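Local atomic coordinates of sulfide-quinone reductase (Aquifex aeolicus, PDB entry 3HYV), a protein that oxidises hydrogen sulfide with the help of FAD and passes the electrons to a quinone, building up polysulfide that is released as sulfur. Residues D265-P270 / P284-I289; E318-A323 / P341-I346; V277-Q282 / C419-G424. All blocks are in the same frame, centred on the assembly; numbering follows the deposited sequence.

Contact 1: D265-P270 / P284-I289; sequences DKVANP and PTYKNI
Val-267 and Tyr-286 supply the apolar part of this meeting of two loop segments. The CG2 methyl of Val-267 approaches the ring obliquely and comes within 3.8 Å of CD1 of Tyr-286, the two side chains crossing at about a right angle. With CG1 of Val-267 anti to the backbone N (chi1 -180°), CG2 lies beside that N, anti to the carbonyl carbon, and is the branch that meets the ring. The same CG2 reaches CD1 of Ile-289 at 4.3 Å, a looser contact; Tyr-286 and Ile-289 are the two ends of a type I turn, closed by a bond of 3.0 Å from Ile-289 N to Tyr-286 O. At the solvent side CB of Lys-266 lies 3.6 Å from OG1 of Thr-285, a van der Waals contact.

No hydrogen bond joins the segments. The Lys-266 chain bends at chi2 and chi4, and its NZ forms a salt bridge of 3.2 Å with OD1 of Asp-265, while the hydroxyl of Tyr-286 bonds to Asp-84.

Both segments belong to the long loop between helix 258-261 and strand 289-291. Ile-289 opens that edge strand of the parallel, FAD-binding sheet and packs on Ile-103 of neighbouring strand 100-103.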
ATOM      1  N   ASP A 265     -11.441  32.836 -33.273  1.00 35.41           N
ATOM      2  CA  ASP A 265     -11.359  32.511 -31.842  1.00 36.15           C
ATOM      3  C   ASP A 265     -12.706  32.216 -31.148  1.00 36.23           C
ATOM      4  O   ASP A 265     -12.734  31.900 -29.956  1.00 36.09           O
ATOM      5  CB  ASP A 265     -10.542  33.561 -31.069  1.00 36.25           C
ATOM      6  CG  ASP A 265     -11.079  34.974 -31.235  1.00 37.48           C
ATOM      7  OD1 ASP A 265     -12.279  35.142 -31.552  1.00 38.25           O
ATOM      8  OD2 ASP A 265     -10.290  35.922 -31.034  1.00 38.19           O
ATOM      9  N   LYS A 266     -13.805  32.310 -31.900  1.00 36.42           N
ATOM     10  CA  LYS A 266     -15.123  31.897 -31.406  1.00 36.38           C
ATOM     11  C   LYS A 266     -15.335  30.388 -31.567  1.00 36.26           C
ATOM     12  O   LYS A 266     -16.214  29.809 -30.921  1.00 36.58           O
ATOM     13  CB  LYS A 266     -16.250  32.669 -32.109  1.00 36.73           C
ATOM     14  CG  LYS A 266     -16.169  34.214 -32.027  1.00 37.43           C
ATOM     15  CD  LYS A 266     -16.133  34.742 -30.591  1.00 37.87           C
ATOM     16  CE  LYS A 266     -16.125  36.258 -30.549  1.00 39.54           C
ATOM     17  NZ  LYS A 266     -14.928  36.870 -31.213  1.00 41.61           N
ATOM     18  N   VAL A 267     -14.537  29.760 -32.433  1.00 35.90           N
ATOM     19  CA  VAL A 267     -14.609  28.308 -32.675  1.00 35.61           C
ATOM     20  C   VAL A 267     -13.348  27.612 -32.143  1.00 35.70           C
ATOM     21  O   VAL A 267     -13.433  26.587 -31.471  1.00 35.51           O
ATOM     22  CB  VAL A 267     -14.833  27.970 -34.188  1.00 35.54           C
ATOM     23  CG1 VAL A 267     -14.906  26.448 -34.420  1.00 34.91           C
ATOM     24  CG2 VAL A 267     -16.083  28.653 -34.719  1.00 34.89           C
ATOM     25  N   ALA A 268     -12.188  28.195 -32.435  1.00 35.95           N
ATOM     26  CA  ALA A 268     -10.891  27.658 -32.007  1.00 36.39           C
ATOM     27  C   ALA A 268     -10.444  28.187 -30.637  1.00 36.56           C
ATOM     28  O   ALA A 268     -10.309  29.395 -30.452  1.00 36.80           O
ATOM     29  CB  ALA A 268      -9.836  27.968 -33.068  1.00 36.26           C
ATOM     30  N   ASN A 269     -10.225  27.285 -29.680  1.00 37.20           N
ATOM     31  CA  ASN A 269      -9.688  27.664 -28.365  1.00 37.70           C
ATOM     32  C   ASN A 269      -8.246  28.163 -28.510  1.00 37.72           C
ATOM     33  O   ASN A 269      -7.366  27.410 -28.929  1.00 37.72           O
ATOM     34  CB  ASN A 269      -9.777  26.499 -27.359  1.00 37.81           C
ATOM     35  CG  ASN A 269      -9.400  26.913 -25.926  1.00 39.23           C
ATOM     36  OD1 ASN A 269      -8.432  27.642 -25.705  1.00 41.27           O
ATOM     37  ND2 ASN A 269     -10.168  26.442 -24.951  1.00 39.83           N
ATOM     38  N   PRO A 270      -8.007  29.446 -28.192  1.00 37.75           N
ATOM     39  CA  PRO A 270      -6.677  30.046 -28.358  1.00 37.81           C
ATOM     40  C   PRO A 270      -5.526  29.263 -27.706  1.00 37.78           C
ATOM     41  O   PRO A 270      -4.444  29.148 -28.302  1.00 37.70           O
ATOM     42  CB  PRO A 270      -6.850  31.432 -27.725  1.00 37.81           C
ATOM     43  CG  PRO A 270      -8.290  31.756 -27.997  1.00 37.56           C
ATOM     44  CD  PRO A 270      -8.980  30.441 -27.701  1.00 37.94           C
ATOM     45  N   PRO A 284     -20.853  27.460 -28.886  1.00 34.22           N
ATOM     46  CA  PRO A 284     -21.661  28.530 -28.292  1.00 34.37           C
ATOM     47  C   PRO A 284     -22.084  29.691 -29.219  1.00 34.92           C
ATOM     48  O   PRO A 284     -23.175  30.242 -29.036  1.00 34.62           O
ATOM     49  CB  PRO A 284     -20.768  29.052 -27.153  1.00 34.71           C
ATOM     50  CG  PRO A 284     -19.804  27.893 -26.851  1.00 34.19           C
ATOM     51  CD  PRO A 284     -19.543  27.320 -28.207  1.00 34.21           C
ATOM     52  N   THR A 285     -21.248  30.085 -30.179  1.00 35.35           N
ATOM     53  CA  THR A 285     -21.604  31.241 -31.021  1.00 35.91           C
ATOM     54  C   THR A 285     -22.144  30.864 -32.415  1.00 35.88           C
ATOM     55  O   THR A 285     -23.025  31.555 -32.941  1.00 35.66           O
ATOM     56  CB  THR A 285     -20.510  32.398 -31.037  1.00 36.20           C
ATOM     57  OG1 THR A 285     -19.835  32.480 -32.300  1.00 38.26           O
ATOM     58  CG2 THR A 285     -19.500  32.239 -29.928  1.00 35.31           C
ATOM     59  N   TYR A 286     -21.637  29.765 -32.983  1.00 35.90           N
ATOM     60  CA  TYR A 286     -22.159  29.187 -34.234  1.00 36.03           C
ATOM     61  C   TYR A 286     -22.869  27.855 -33.954  1.00 36.25           C
ATOM     62  O   TYR A 286     -22.243  26.788 -33.857  1.00 35.88           O
ATOM     63  CB  TYR A 286     -21.042  29.008 -35.273  1.00 36.26           C
ATOM     64  CG  TYR A 286     -20.404  30.311 -35.735  1.00 36.60           C
ATOM     65  CD1 TYR A 286     -19.173  30.732 -35.222  1.00 36.08           C
ATOM     66  CD2 TYR A 286     -21.034  31.127 -36.684  1.00 36.32           C
ATOM     67  CE1 TYR A 286     -18.585  31.933 -35.641  1.00 35.72           C
ATOM     68  CE2 TYR A 286     -20.452  32.333 -37.104  1.00 35.97           C
ATOM     69  CZ  TYR A 286     -19.229  32.723 -36.580  1.00 36.21           C
ATOM     70  OH  TYR A 286     -18.651  33.909 -36.994  1.00 36.43           O
ATOM     71  N   LYS A 287     -24.189  27.923 -33.834  1.00 36.17           N
ATOM     72  CA  LYS A 287     -24.973  26.814 -33.296  1.00 36.35           C
ATOM     73  C   LYS A 287     -25.259  25.673 -34.288  1.00 35.99           C
ATOM     74  O   LYS A 287     -25.830  24.647 -33.916  1.00 35.37           O
ATOM     75  CB  LYS A 287     -26.239  27.362 -32.632  1.00 36.74           C
ATOM     76  CG  LYS A 287     -25.878  28.221 -31.418  1.00 38.11           C
ATOM     77  CD  LYS A 287     -27.049  29.004 -30.855  1.00 41.44           C
ATOM     78  CE  LYS A 287     -26.650  29.662 -29.537  1.00 42.41           C
ATOM     79  NZ  LYS A 287     -25.845  28.717 -28.690  1.00 42.15           N
ATOM     80  N   ASN A 288     -24.825  25.853 -35.536  1.00 35.68           N
ATOM     81  CA  ASN A 288     -24.813  24.760 -36.514  1.00 35.38           C
ATOM     82  C   ASN A 288     -23.442  24.080 -36.633  1.00 35.12           C
ATOM     83  O   ASN A 288     -23.213  23.295 -37.556  1.00 35.12           O
ATOM     84  CB  ASN A 288     -25.361  25.211 -37.882  1.00 35.22           C
ATOM     85  CG  ASN A 288     -24.450  26.196 -38.602  1.00 34.90           C
ATOM     86  OD1 ASN A 288     -23.626  26.878 -37.989  1.00 33.43           O
ATOM     87  ND2 ASN A 288     -24.612  26.284 -39.924  1.00 34.31           N
ATOM     88  N   ILE A 289     -22.545  24.383 -35.689  1.00 34.77           N
ATOM     89  CA  ILE A 289     -21.245  23.697 -35.579  1.00 34.36           C
ATOM     90  C   ILE A 289     -21.157  22.835 -34.301  1.00 34.33           C
ATOM     91  O   ILE A 289     -21.490  23.299 -33.208  1.00 34.19           O
ATOM     92  CB  ILE A 289     -20.039  24.678 -35.654  1.00 34.36           C
ATOM     93  CG1 ILE A 289     -20.034  25.430 -36.994  1.00 34.23           C
ATOM     94  CG2 ILE A 289     -18.701  23.933 -35.434  1.00 33.76           C
ATOM     95  CD1 ILE A 289     -18.910  26.437 -37.137  1.00 33.93           C
TER

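Contact 2: E318-A323 / P341-I346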
ATOM      1  N   GLU A 318     -18.237   7.731 -28.521  1.00 36.59           N
ATOM      2  CA  GLU A 318     -19.490   7.134 -28.988  1.00 37.38           C
ATOM      3  C   GLU A 318     -20.727   7.807 -28.374  1.00 36.81           C
ATOM      4  O   GLU A 318     -21.718   8.055 -29.066  1.00 36.82           O
ATOM      5  CB  GLU A 318     -19.503   5.623 -28.738  1.00 37.60           C
ATOM      6  CG  GLU A 318     -18.719   4.851 -29.790  1.00 40.97           C
ATOM      7  CD  GLU A 318     -18.290   3.473 -29.335  1.00 46.32           C
ATOM      8  OE1 GLU A 318     -19.170   2.630 -29.033  1.00 46.65           O
ATOM      9  OE2 GLU A 318     -17.055   3.235 -29.298  1.00 50.58           O
ATOM     10  N   GLN A 319     -20.652   8.111 -27.082  1.00 36.28           N
ATOM     11  CA  GLN A 319     -21.692   8.891 -26.407  1.00 35.79           C
ATOM     12  C   GLN A 319     -21.805  10.330 -26.956  1.00 35.77           C
ATOM     13  O   GLN A 319     -22.914  10.833 -27.111  1.00 35.61           O
ATOM     14  CB  GLN A 319     -21.476   8.857 -24.883  1.00 35.66           C
ATOM     15  CG  GLN A 319     -21.613   7.429 -24.297  1.00 35.12           C
ATOM     16  CD  GLN A 319     -21.239   7.314 -22.818  1.00 35.38           C
ATOM     17  OE1 GLN A 319     -20.704   8.244 -22.230  1.00 36.07           O
ATOM     18  NE2 GLN A 319     -21.519   6.158 -22.219  1.00 33.60           N
ATOM     19  N   MET A 320     -20.668  10.978 -27.254  1.00 35.64           N
ATOM     20  CA  MET A 320     -20.657  12.313 -27.899  1.00 35.60           C
ATOM     21  C   MET A 320     -21.385  12.261 -29.239  1.00 35.53           C
ATOM     22  O   MET A 320     -22.128  13.185 -29.584  1.00 35.81           O
ATOM     23  CB  MET A 320     -19.226  12.829 -28.160  1.00 35.07           C
ATOM     24  CG  MET A 320     -18.390  13.160 -26.930  1.00 35.25           C
ATOM     25  SD  MET A 320     -16.664  13.580 -27.331  1.00 36.41           S
ATOM     26  CE  MET A 320     -15.892  13.369 -25.725  1.00 33.51           C
ATOM     27  N   ALA A 321     -21.146  11.182 -29.985  1.00 35.10           N
ATOM     28  CA  ALA A 321     -21.709  10.969 -31.317  1.00 35.17           C
ATOM     29  C   ALA A 321     -23.227  10.799 -31.278  1.00 35.32           C
ATOM     30  O   ALA A 321     -23.928  11.349 -32.132  1.00 35.57           O
ATOM     31  CB  ALA A 321     -21.049   9.757 -31.984  1.00 34.70           C
ATOM     32  N   MET A 322     -23.728  10.043 -30.296  1.00 35.75           N
ATOM     33  CA  MET A 322     -25.180   9.852 -30.116  1.00 36.56           C
ATOM     34  C   MET A 322     -25.862  11.183 -29.831  1.00 35.83           C
ATOM     35  O   MET A 322     -26.867  11.518 -30.465  1.00 36.05           O
ATOM     36  CB  MET A 322     -25.497   8.876 -28.974  1.00 36.25           C
ATOM     37  CG  MET A 322     -25.113   7.422 -29.212  1.00 37.93           C
ATOM     38  SD  MET A 322     -25.637   6.360 -27.835  1.00 39.32           S
ATOM     39  CE  MET A 322     -24.283   5.182 -27.799  1.00 39.15           C
ATOM     40  N   ALA A 323     -25.310  11.928 -28.870  1.00 35.18           N
ATOM     41  CA  ALA A 323     -25.857  13.214 -28.441  1.00 34.91           C
ATOM     42  C   ALA A 323     -25.875  14.234 -29.589  1.00 34.84           C
ATOM     43  O   ALA A 323     -26.889  14.891 -29.825  1.00 35.16           O
ATOM     44  CB  ALA A 323     -25.068  13.747 -27.244  1.00 34.67           C
ATOM     45  N   PRO A 341     -23.861  13.962 -23.479  1.00 36.31           N
ATOM     46  CA  PRO A 341     -23.312  12.623 -23.238  1.00 36.36           C
ATOM     47  C   PRO A 341     -23.025  12.403 -21.755  1.00 36.29           C
ATOM     48  O   PRO A 341     -22.680  13.345 -21.047  1.00 36.03           O
ATOM     49  CB  PRO A 341     -21.995  12.633 -24.025  1.00 36.04           C
ATOM     50  CG  PRO A 341     -21.620  14.085 -24.099  1.00 36.61           C
ATOM     51  CD  PRO A 341     -22.925  14.814 -24.238  1.00 36.09           C
ATOM     52  N   ARG A 342     -23.196  11.169 -21.297  1.00 36.44           N
ATOM     53  CA  ARG A 342     -22.878  10.793 -19.926  1.00 36.72           C
ATOM     54  C   ARG A 342     -21.363  10.881 -19.666  1.00 36.77           C
ATOM     55  O   ARG A 342     -20.938  11.255 -18.574  1.00 36.59           O
ATOM     56  CB  ARG A 342     -23.403   9.380 -19.640  1.00 36.68           C
ATOM     57  CG  ARG A 342     -23.002   8.790 -18.293  1.00 37.09           C
ATOM     58  CD  ARG A 342     -23.797   9.397 -17.153  1.00 38.73           C
ATOM     59  NE  ARG A 342     -23.447   8.777 -15.875  1.00 39.66           N
ATOM     60  CZ  ARG A 342     -24.008   9.076 -14.706  1.00 40.22           C
ATOM     61  NH1 ARG A 342     -24.953  10.004 -14.628  1.00 40.92           N
ATOM     62  NH2 ARG A 342     -23.609   8.446 -13.610  1.00 41.21           N
ATOM     63  N   LEU A 343     -20.574  10.537 -20.684  1.00 37.02           N
ATOM     64  CA  LEU A 343     -19.099  10.528 -20.621  1.00 37.79           C
ATOM     65  C   LEU A 343     -18.544   9.541 -19.583  1.00 38.54           C
ATOM     66  O   LEU A 343     -17.677   9.884 -18.773  1.00 38.64           O
ATOM     67  CB  LEU A 343     -18.527  11.946 -20.439  1.00 37.10           C
ATOM     68  CG  LEU A 343     -18.864  12.987 -21.525  1.00 37.00           C
ATOM     69  CD1 LEU A 343     -18.393  14.401 -21.132  1.00 35.74           C
ATOM     70  CD2 LEU A 343     -18.316  12.593 -22.914  1.00 35.60           C
ATOM     71  N   SER A 344     -19.064   8.316 -19.610  1.00 39.66           N
ATOM     72  CA  SER A 344     -18.515   7.224 -18.810  1.00 40.87           C
ATOM     73  C   SER A 344     -17.539   6.430 -19.674  1.00 41.93           C
ATOM     74  O   SER A 344     -17.537   6.568 -20.897  1.00 41.99           O
ATOM     75  CB  SER A 344     -19.622   6.328 -18.240  1.00 40.76           C
ATOM     76  OG  SER A 344     -20.470   5.822 -19.258  1.00 40.82           O
ATOM     77  N   ALA A 345     -16.701   5.616 -19.039  1.00 43.33           N
ATOM     78  CA  ALA A 345     -15.662   4.881 -19.762  1.00 44.35           C
ATOM     79  C   ALA A 345     -15.431   3.481 -19.217  1.00 45.13           C
ATOM     80  O   ALA A 345     -15.289   3.288 -18.006  1.00 45.08           O
ATOM     81  CB  ALA A 345     -14.361   5.660 -19.749  1.00 44.53           C
ATOM     82  N   ILE A 346     -15.423   2.513 -20.134  1.00 46.15           N
ATOM     83  CA  ILE A 346     -14.964   1.152 -19.884  1.00 46.75           C
ATOM     84  C   ILE A 346     -13.649   1.021 -20.631  1.00 46.94           C
ATOM     85  O   ILE A 346     -13.642   1.015 -21.861  1.00 47.45           O
ATOM     86  CB  ILE A 346     -15.971   0.110 -20.434  1.00 46.97           C
ATOM     87  CG1 ILE A 346     -17.273   0.158 -19.647  1.00 47.88           C
ATOM     88  CG2 ILE A 346     -15.381  -1.312 -20.411  1.00 47.43           C
ATOM     89  CD1 ILE A 346     -18.417  -0.592 -20.306  1.00 50.46           C
TER
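Helix 314-332 meets the loop that leaves strand 339-341 across Gln-319 and Pro-341, whose CA atoms are 5.2 Å apart. The helix packs against helix 12-24 of the Rossmann-type FAD-binding fold, and the loop leads into strand 345-350 of a three-stranded antiparallel sheet, so the contact ties the nucleotide-binding part to the sheet that carries the quinone-binding Ile-346 and Cys-347, thought to carry a persulfide intermediate.

The polar grip comes from one amide. The Gln-319 chain runs out extended beyond CG (chi2 173°) and lays its carboxamide alongside the backbone of the loop. OE1 accepts from Ser-344 N at 3.1 Å, in the carbonyl plane and on a lone pair, and takes a weak, strongly bent bond from Leu-343 N. The other end of the amide, NE2, donates almost straight (171°) to OG of Ser-344 at 3.2 Å, with the hydroxyl oxygen in the amide plane. Held at both ends, the buried amide is fixed in its rotation. Replacing Gln-319 by a leucine would probably leave the backbone N of Ser-344 without this acceptor and OG of Ser-344 without this donor. Arg-342 turns outward to a salt bridge with Asp-361 and a cation-pi contact with Tyr-178 of a second subunit, bringing the trimer interface to this loop.

The remaining contacts are mostly apolar. The Pro-341 ring lies against the helix: its CB is 3.7 Å from the carbonyl O of Gln-319, and its CD meets the methyl of Ala-323 at 3.8 Å. On the FAD side, Met-320 and Leu-343 cross at about a right angle, the terminal CE of Met-320 resting 3.8 Å from CD2 of Leu-343.

Contact 3: V277-Q282 / C419-G424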
ATOM      1  N   VAL A 277     -16.720  23.928 -27.262  1.00 33.88           N
ATOM      2  CA  VAL A 277     -18.064  23.315 -27.147  1.00 34.10           C
ATOM      3  C   VAL A 277     -18.697  23.517 -25.769  1.00 34.27           C
ATOM      4  O   VAL A 277     -17.996  23.715 -24.772  1.00 34.10           O
ATOM      5  CB  VAL A 277     -18.072  21.781 -27.448  1.00 33.83           C
ATOM      6  CG1 VAL A 277     -17.846  21.504 -28.956  1.00 34.18           C
ATOM      7  CG2 VAL A 277     -17.064  21.027 -26.576  1.00 34.05           C
ATOM      8  N   ASN A 278     -20.025  23.452 -25.724  1.00 34.41           N
ATOM      9  CA  ASN A 278     -20.750  23.459 -24.459  1.00 34.58           C
ATOM     10  C   ASN A 278     -21.085  22.027 -23.994  1.00 34.91           C
ATOM     11  O   ASN A 278     -20.590  21.052 -24.571  1.00 34.69           O
ATOM     12  CB  ASN A 278     -21.995  24.371 -24.541  1.00 34.29           C
ATOM     13  CG  ASN A 278     -23.004  23.922 -25.601  1.00 33.79           C
ATOM     14  OD1 ASN A 278     -23.130  22.734 -25.895  1.00 34.60           O
ATOM     15  ND2 ASN A 278     -23.738  24.874 -26.160  1.00 31.21           N
ATOM     16  N   ARG A 279     -21.914  21.916 -22.954  1.00 35.38           N
ATOM     17  CA  ARG A 279     -22.416  20.639 -22.425  1.00 35.63           C
ATOM     18  C   ARG A 279     -22.995  19.696 -23.488  1.00 35.72           C
ATOM     19  O   ARG A 279     -22.947  18.462 -23.334  1.00 36.00           O
ATOM     20  CB  ARG A 279     -23.487  20.896 -21.356  1.00 35.70           C
ATOM     21  CG  ARG A 279     -23.075  20.541 -19.944  1.00 37.16           C
ATOM     22  CD  ARG A 279     -22.971  21.749 -19.024  1.00 38.41           C
ATOM     23  NE  ARG A 279     -24.279  22.169 -18.538  1.00 39.46           N
ATOM     24  CZ  ARG A 279     -24.495  23.012 -17.530  1.00 39.52           C
ATOM     25  NH1 ARG A 279     -25.740  23.321 -17.202  1.00 38.99           N
ATOM     26  NH2 ARG A 279     -23.490  23.540 -16.841  1.00 39.04           N
ATOM     27  N   CYS A 280     -23.544  20.284 -24.547  1.00 35.40           N
ATOM     28  CA  CYS A 280     -24.245  19.551 -25.606  1.00 35.54           C
ATOM     29  C   CYS A 280     -23.345  19.270 -26.812  1.00 34.47           C
ATOM     30  O   CYS A 280     -23.808  18.800 -27.862  1.00 34.59           O
ATOM     31  CB  CYS A 280     -25.517  20.320 -26.017  1.00 36.08           C
ATOM     32  SG  CYS A 280     -26.784  20.321 -24.697  1.00 39.63           S
ATOM     33  N   PHE A 281     -22.052  19.547 -26.633  1.00 33.32           N
ATOM     34  CA  PHE A 281     -21.011  19.403 -27.662  1.00 31.99           C
ATOM     35  C   PHE A 281     -21.305  20.207 -28.940  1.00 32.07           C
ATOM     36  O   PHE A 281     -20.922  19.831 -30.057  1.00 31.57           O
ATOM     37  CB  PHE A 281     -20.611  17.920 -27.869  1.00 31.37           C
ATOM     38  CG  PHE A 281     -19.687  17.401 -26.776  1.00 29.68           C
ATOM     39  CD1 PHE A 281     -20.168  17.157 -25.497  1.00 29.77           C
ATOM     40  CD2 PHE A 281     -18.330  17.251 -27.010  1.00 28.84           C
ATOM     41  CE1 PHE A 281     -19.310  16.736 -24.473  1.00 30.51           C
ATOM     42  CE2 PHE A 281     -17.466  16.823 -26.010  1.00 28.35           C
ATOM     43  CZ  PHE A 281     -17.951  16.563 -24.742  1.00 30.35           C
ATOM     44  N   GLN A 282     -21.973  21.341 -28.715  1.00 31.95           N
ATOM     45  CA  GLN A 282     -22.313  22.340 -29.725  1.00 32.31           C
ATOM     46  C   GLN A 282     -21.478  23.614 -29.476  1.00 32.65           C
ATOM     47  O   GLN A 282     -21.225  23.979 -28.321  1.00 32.51           O
ATOM     48  CB  GLN A 282     -23.811  22.639 -29.609  1.00 32.22           C
ATOM     49  CG  GLN A 282     -24.380  23.808 -30.432  1.00 32.12           C
ATOM     50  CD  GLN A 282     -25.783  24.214 -29.957  1.00 32.59           C
ATOM     51  OE1 GLN A 282     -26.046  24.283 -28.755  1.00 33.09           O
ATOM     52  NE2 GLN A 282     -26.685  24.477 -30.902  1.00 31.21           N
ATOM     53  N   CYS A 419     -30.699  17.334 -21.458  1.00 49.16           N
ATOM     54  CA  CYS A 419     -30.067  18.483 -20.822  1.00 49.60           C
ATOM     55  C   CYS A 419     -30.990  19.702 -20.878  1.00 49.87           C
ATOM     56  O   CYS A 419     -31.440  20.119 -21.955  1.00 49.62           O
ATOM     57  CB  CYS A 419     -28.701  18.778 -21.461  1.00 49.69           C
ATOM     58  SG  CYS A 419     -27.712  20.046 -20.599  1.00 50.38           S
ATOM     59  N   LYS A 420     -31.279  20.255 -19.705  1.00 50.24           N
ATOM     60  CA  LYS A 420     -32.163  21.411 -19.593  1.00 50.77           C
ATOM     61  C   LYS A 420     -31.458  22.709 -19.970  1.00 50.82           C
ATOM     62  O   LYS A 420     -32.098  23.643 -20.458  1.00 51.07           O
ATOM     63  CB  LYS A 420     -32.764  21.506 -18.189  1.00 50.71           C
ATOM     64  CG  LYS A 420     -31.775  21.279 -17.052  1.00 51.22           C
ATOM     65  CD  LYS A 420     -32.491  21.278 -15.701  1.00 51.41           C
ATOM     66  CE  LYS A 420     -31.570  20.807 -14.580  1.00 52.32           C
ATOM     67  NZ  LYS A 420     -31.154  19.381 -14.752  1.00 52.60           N
ATOM     68  N   ASP A 421     -30.142  22.753 -19.757  1.00 50.73           N
ATOM     69  CA  ASP A 421     -29.341  23.949 -20.025  1.00 50.44           C
ATOM     70  C   ASP A 421     -27.959  23.582 -20.560  1.00 49.81           C
ATOM     71  O   ASP A 421     -27.089  23.139 -19.796  1.00 49.68           O
ATOM     72  CB  ASP A 421     -29.218  24.788 -18.747  1.00 50.89           C
ATOM     73  CG  ASP A 421     -28.396  26.053 -18.944  1.00 51.98           C
ATOM     74  OD1 ASP A 421     -28.538  26.714 -19.999  1.00 52.83           O
ATOM     75  OD2 ASP A 421     -27.614  26.390 -18.027  1.00 53.31           O
ATOM     76  N   CYS A 422     -27.760  23.771 -21.868  1.00 49.06           N
ATOM     77  CA  CYS A 422     -26.491  23.424 -22.522  1.00 48.32           C
ATOM     78  C   CYS A 422     -25.369  24.390 -22.155  1.00 48.24           C
ATOM     79  O   CYS A 422     -24.203  24.087 -22.369  1.00 48.21           O
ATOM     80  CB  CYS A 422     -26.623  23.379 -24.054  1.00 47.94           C
ATOM     81  SG  CYS A 422     -27.743  22.129 -24.805  1.00 47.03           S
ATOM     82  N   GLU A 423     -25.725  25.546 -21.600  1.00 48.31           N
ATOM     83  CA  GLU A 423     -24.766  26.624 -21.344  1.00 48.40           C
ATOM     84  C   GLU A 423     -23.844  26.340 -20.149  1.00 47.53           C
ATOM     85  O   GLU A 423     -24.109  26.760 -19.020  1.00 47.99           O
ATOM     86  CB  GLU A 423     -25.497  27.968 -21.180  1.00 48.52           C
ATOM     87  CG  GLU A 423     -24.575  29.193 -21.174  1.00 49.55           C
ATOM     88  CD  GLU A 423     -25.239  30.427 -20.570  1.00 49.94           C
ATOM     89  OE1 GLU A 423     -26.080  31.057 -21.257  1.00 51.25           O
ATOM     90  OE2 GLU A 423     -24.909  30.772 -19.407  1.00 51.78           O
ATOM     91  N   GLY A 424     -22.757  25.628 -20.421  1.00 46.62           N
ATOM     92  CA  GLY A 424     -21.729  25.335 -19.427  1.00 45.31           C
ATOM     93  C   GLY A 424     -20.637  24.501 -20.069  1.00 44.69           C
ATOM     94  O   GLY A 424     -20.786  24.051 -21.203  1.00 44.21           O
TER
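The carbonyl oxygen of Asp-421 is gripped by the side chain of Arg-279 through two nitrogens: NH1 donates at 2.9 Å and NE, more weakly, at 3.2 Å. The NH1 bond is bent (130°), and the oxygen stands tilted out of the guanidinium plane. Bends at chi2 and chi3 fold the arginine chain back over the 419-424 loop, with Gly-424 N and Glu-423 O over one guanidinium face near its rim. The Asp-421 carboxylate is turned 83° from the guanidinium; its OD2 forms only a long ion pair with NH1, by charge and without an N-H pointing at it. NH2 bonds instead to Ser-428.

The backbone N of Arg-279 donates in the carbonyl plane to Cys-422 O at 3.2 Å, and weakly to Gly-424 O. Beside it, Asn-278 heads a type I turn to Phe-281; its OD1 accepts from Cys-280 N at 2.8 Å, an Asx turn that shapes the backbone just before the cysteine.

The covalent link is the disulfide between SG of Cys-280 and SG of Cys-422, 2.0 Å long with a chi3 of -77°. CB of Cys-419 packs 4.1 Å from SG of Cys-280, while Cys-419 itself is bonded to Cys-430. Two neighbouring disulfides thus fasten the C-terminal tail: one closes it on itself, the other ties it to a loop 142 residues earlier, a covalent tie that holds while the cysteines stay oxidised, whereas the polar bonds beside it, several of them weak or bent, set the local geometry.

Contacts 1 and 3 are 13 Å apart between centres and share the long loop between helix 258-261 and strand 289-291. Their segments alternate along the chain, and Gln-282 NE2 of contact 3 joins them by a probable hydrogen bond to Lys-287 O of contact 1. Contact 2, centred 14 Å from contact 3, falls within the span of chain that contact 3 closes; Phe-281 bridges the two by packing on Met-320, Pro-341 and Leu-343. Contacts 1 and 2 do not touch, their nearest atoms being about 11 Å apart. Contact 3 thus links contact 1, with which it shares the loop, to contact 2, tying the C-terminal tail to that loop, whose Phe-281 packs on helix 314-332.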